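CaaX farnesyltransferase beta subunit Ram1 (Aspergillus fumigatus, PDB 4L9P) probably binds the CaaX peptide as the zinc-dependent beta subunit of a heterodimer that transfers farnesyl from farnesyl diphosphate to a cysteine near the peptide's C-terminus. Local coordinates at residues D250-Y255 against A315-A320. Residues are numbered along the deposited sequence; the frame is centred on the assembly and turned at random.
Sequences DVRGAY and AFCALA. With FII ([(3,7,11-trimethyl-dodeca-2,6,10-trienyloxycarbamoyl)-methyl]-phosphonic acid), chain Q.
Tyr255 packs against segment 315-320 of helix 312-323, touching Phe316, Cys317 and Ala320. The edge of the Phe316 ring points at the face of the Tyr255 ring in a T-shaped pair, with planes at 73°. Phe316 CE2 leads, 3.6 Å from Tyr255 CZ. The Ala320 methyl meets the same tyrosine ring obliquely, with CB 3.5 Å from Tyr255 CE1, and also sits over the rim of one face of Phe316. Near the backbone, Tyr255 CB packs on Cys317 CB at 3.7 Å. Val251 CG2 meets that same Cys317 CB at 3.8 Å.

Cys317 SG is anti to its own carbonyl carbon (chi1 -72°). Cys317 SG passes obliquely by the Tyr255 ring and comes within 3.5 Å of FII C10. Tyr255 offers a ring edge to FII C1, and Arg252 lays CG and CD alongside the isoprenoid near C6 and C11.

Tyr255 OH is hydrogen-bonded to Ile497 O and to Tyr204 OH, outside the two segments. Arg252 bends at chi3 and grips the Asp250 carboxylate side-on. Arg252 NH2 makes the straighter arm of this salt bridge, 2.7 Å from Asp250 OD2 on its syn lone pair, while Arg252 NE meets OD1. Asp250 is also the N-cap, weakly accepting from Arg252 N. Glu248 makes a salt bridge to the same Arg252 NH2, and Arg252 NH1 bonds the bound peptide's backbone.

The helical segments 251-255 and 315-320 run in the same general direction, with axes 37° apart and 8.5 Å at closest approach. Together they form part of the farnesyl-analogue pocket in the alpha-alpha toroid of a prenyltransferase beta subunit.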
loop_
_atom_site.group_PDB
_atom_site.type_symbol
_atom_site.label_atom_id
_atom_site.label_comp_id
_atom_site.label_asym_id
_atom_site.label_seq_id
_atom_site.Cartn_x
_atom_site.Cartn_y
_atom_site.Cartn_z
ATOM N N ASP B 250 3.212 -4.365 -10.122
ATOM C CA ASP B 250 3.289 -4.377 -8.646
ATOM C C ASP B 250 1.933 -4.761 -8.134
ATOM O O ASP B 250 0.989 -4.935 -8.908
ATOM C CB ASP B 250 3.829 -3.033 -8.080
ATOM C CG ASP B 250 2.941 -1.862 -8.380
ATOM O OD1 ASP B 250 1.718 -1.994 -8.212
ATOM O OD2 ASP B 250 3.475 -0.785 -8.790
ATOM N N VAL B 251 1.869 -4.956 -6.820
ATOM C CA VAL B 251 0.647 -5.524 -6.262
ATOM C C VAL B 251 -0.561 -4.574 -6.358
ATOM O O VAL B 251 -1.680 -5.084 -6.289
ATOM C CB VAL B 251 0.845 -5.971 -4.815
ATOM C CG1 VAL B 251 1.930 -7.117 -4.707
ATOM C CG2 VAL B 251 1.110 -4.783 -3.950
ATOM N N ARG B 252 -0.390 -3.263 -6.583
ATOM C CA ARG B 252 -1.535 -2.412 -6.977
ATOM C C ARG B 252 -2.189 -2.915 -8.198
ATOM O O ARG B 252 -3.428 -2.898 -8.308
ATOM C CB ARG B 252 -1.132 -0.985 -7.411
ATOM C CG ARG B 252 -0.563 -0.279 -6.318
ATOM C CD ARG B 252 -0.062 1.128 -6.933
ATOM N NE ARG B 252 0.977 0.914 -7.928
ATOM C CZ ARG B 252 1.127 1.647 -9.057
ATOM N NH1 ARG B 252 0.359 2.690 -9.341
ATOM N NH2 ARG B 252 2.057 1.320 -9.847
ATOM N N GLY B 253 -1.413 -3.323 -9.178
ATOM C CA GLY B 253 -1.952 -3.848 -10.417
ATOM C C GLY B 253 -2.817 -5.043 -10.148
ATOM O O GLY B 253 -3.954 -5.096 -10.641
ATOM N N ALA B 254 -2.311 -5.989 -9.336
ATOM C CA ALA B 254 -3.072 -7.174 -9.051
ATOM C C ALA B 254 -4.388 -6.838 -8.315
ATOM O O ALA B 254 -5.455 -7.332 -8.668
ATOM C CB ALA B 254 -2.259 -8.131 -8.211
ATOM N N TYR B 255 -4.292 -6.064 -7.214
ATOM C CA TYR B 255 -5.484 -5.769 -6.428
ATOM C C TYR B 255 -6.503 -4.963 -7.239
ATOM O O TYR B 255 -7.721 -5.297 -7.272
ATOM C CB TYR B 255 -5.055 -4.957 -5.190
ATOM C CG TYR B 255 -6.202 -4.325 -4.469
ATOM C CD1 TYR B 255 -7.122 -5.084 -3.728
ATOM C CD2 TYR B 255 -6.369 -2.947 -4.535
ATOM C CE1 TYR B 255 -8.206 -4.464 -3.113
ATOM C CE2 TYR B 255 -7.424 -2.321 -3.923
ATOM C CZ TYR B 255 -8.360 -3.081 -3.216
ATOM O OH TYR B 255 -9.440 -2.430 -2.637
ATOM N N ALA B 315 0.795 -4.336 1.574
ATOM C CA ALA B 315 0.178 -5.439 2.365
ATOM C C ALA B 315 -1.331 -5.429 2.199
ATOM O O ALA B 315 -1.948 -6.508 2.027
ATOM C CB ALA B 315 0.560 -5.304 3.823
ATOM N N PHE B 316 -1.939 -4.227 2.253
ATOM C CA PHE B 316 -3.373 -4.186 2.030
ATOM C C PHE B 316 -3.719 -4.769 0.651
ATOM O O PHE B 316 -4.643 -5.619 0.495
ATOM C CB PHE B 316 -3.966 -2.774 2.129
ATOM C CG PHE B 316 -5.438 -2.752 1.768
ATOM C CD1 PHE B 316 -6.388 -3.222 2.691
ATOM C CD2 PHE B 316 -5.839 -2.395 0.476
ATOM C CE1 PHE B 316 -7.728 -3.317 2.347
ATOM C CE2 PHE B 316 -7.214 -2.450 0.120
ATOM C CZ PHE B 316 -8.161 -2.939 1.058
ATOM N N CYS B 317 -3.053 -4.258 -0.385
ATOM C CA CYS B 317 -3.398 -4.755 -1.735
ATOM C C CYS B 317 -3.278 -6.280 -1.841
ATOM O O CYS B 317 -4.132 -6.943 -2.438
ATOM C CB CYS B 317 -2.420 -4.126 -2.756
ATOM S SG CYS B 317 -2.708 -2.348 -3.043
ATOM N N ALA B 318 -2.186 -6.833 -1.316
ATOM C CA ALA B 318 -1.958 -8.275 -1.407
ATOM C C ALA B 318 -2.968 -9.080 -0.587
ATOM O O ALA B 318 -3.474 -10.086 -1.077
ATOM C CB ALA B 318 -0.517 -8.641 -0.972
ATOM N N LEU B 319 -3.219 -8.657 0.657
ATOM C CA LEU B 319 -4.128 -9.441 1.512
ATOM C C LEU B 319 -5.557 -9.320 0.988
ATOM O O LEU B 319 -6.288 -10.324 0.968
ATOM C CB LEU B 319 -4.078 -8.921 2.943
ATOM C CG LEU B 319 -2.742 -9.240 3.655
ATOM C CD1 LEU B 319 -2.621 -8.432 4.956
ATOM C CD2 LEU B 319 -2.619 -10.780 3.891
ATOM N N ALA B 320 -5.969 -8.123 0.544
ATOM C CA ALA B 320 -7.312 -7.975 0.007
ATOM C C ALA B 320 -7.424 -8.809 -1.277
ATOM O O ALA B 320 -8.438 -9.474 -1.508
ATOM C CB ALA B 320 -7.622 -6.470 -0.299
HETATM C C1 FII Q . -5.041 0.645 -4.538
HETATM C C2 FII Q . -3.781 1.468 -4.500
HETATM C C6 FII Q . -3.473 2.214 -5.729
HETATM C C10 FII Q . -2.790 1.166 -3.451
HETATM C C11 FII Q . -1.430 1.853 -3.343
HETATM C C12 FII Q . -1.556 2.959 -2.255
HETATM C C15 FII Q . -0.264 3.483 -1.636
HETATM C C18 FII Q . -0.332 4.568 -0.569
HETATM C C22 FII Q . 0.979 3.226 -2.428
HETATM C C23 FII Q . 2.271 3.405 -1.647
HETATM C C24 FII Q . 3.459 3.392 -2.532
HETATM C C27 FII Q . 4.637 4.004 -1.842
HETATM C C30 FII Q . 5.492 3.031 -1.050
HETATM C C34 FII Q . 5.190 5.205 -2.509
HETATM C C35 FII Q . 6.532 5.801 -2.135
HETATM O O36 FII Q . 6.374 7.081 -1.552
HETATM N N42 FII Q . 5.553 7.142 -0.459
HETATM C C43 FII Q . 6.269 7.185 0.746
HETATM O O44 FII Q . 7.504 7.122 0.844
HETATM C C45 FII Q . 5.369 7.340 1.963
HETATM P P46 FII Q . 6.013 6.489 3.496
HETATM O O49 FII Q . 6.419 5.129 3.067
HETATM O O50 FII Q . 7.099 7.340 4.076
HETATM O O51 FII Q . 4.759 6.475 4.396
#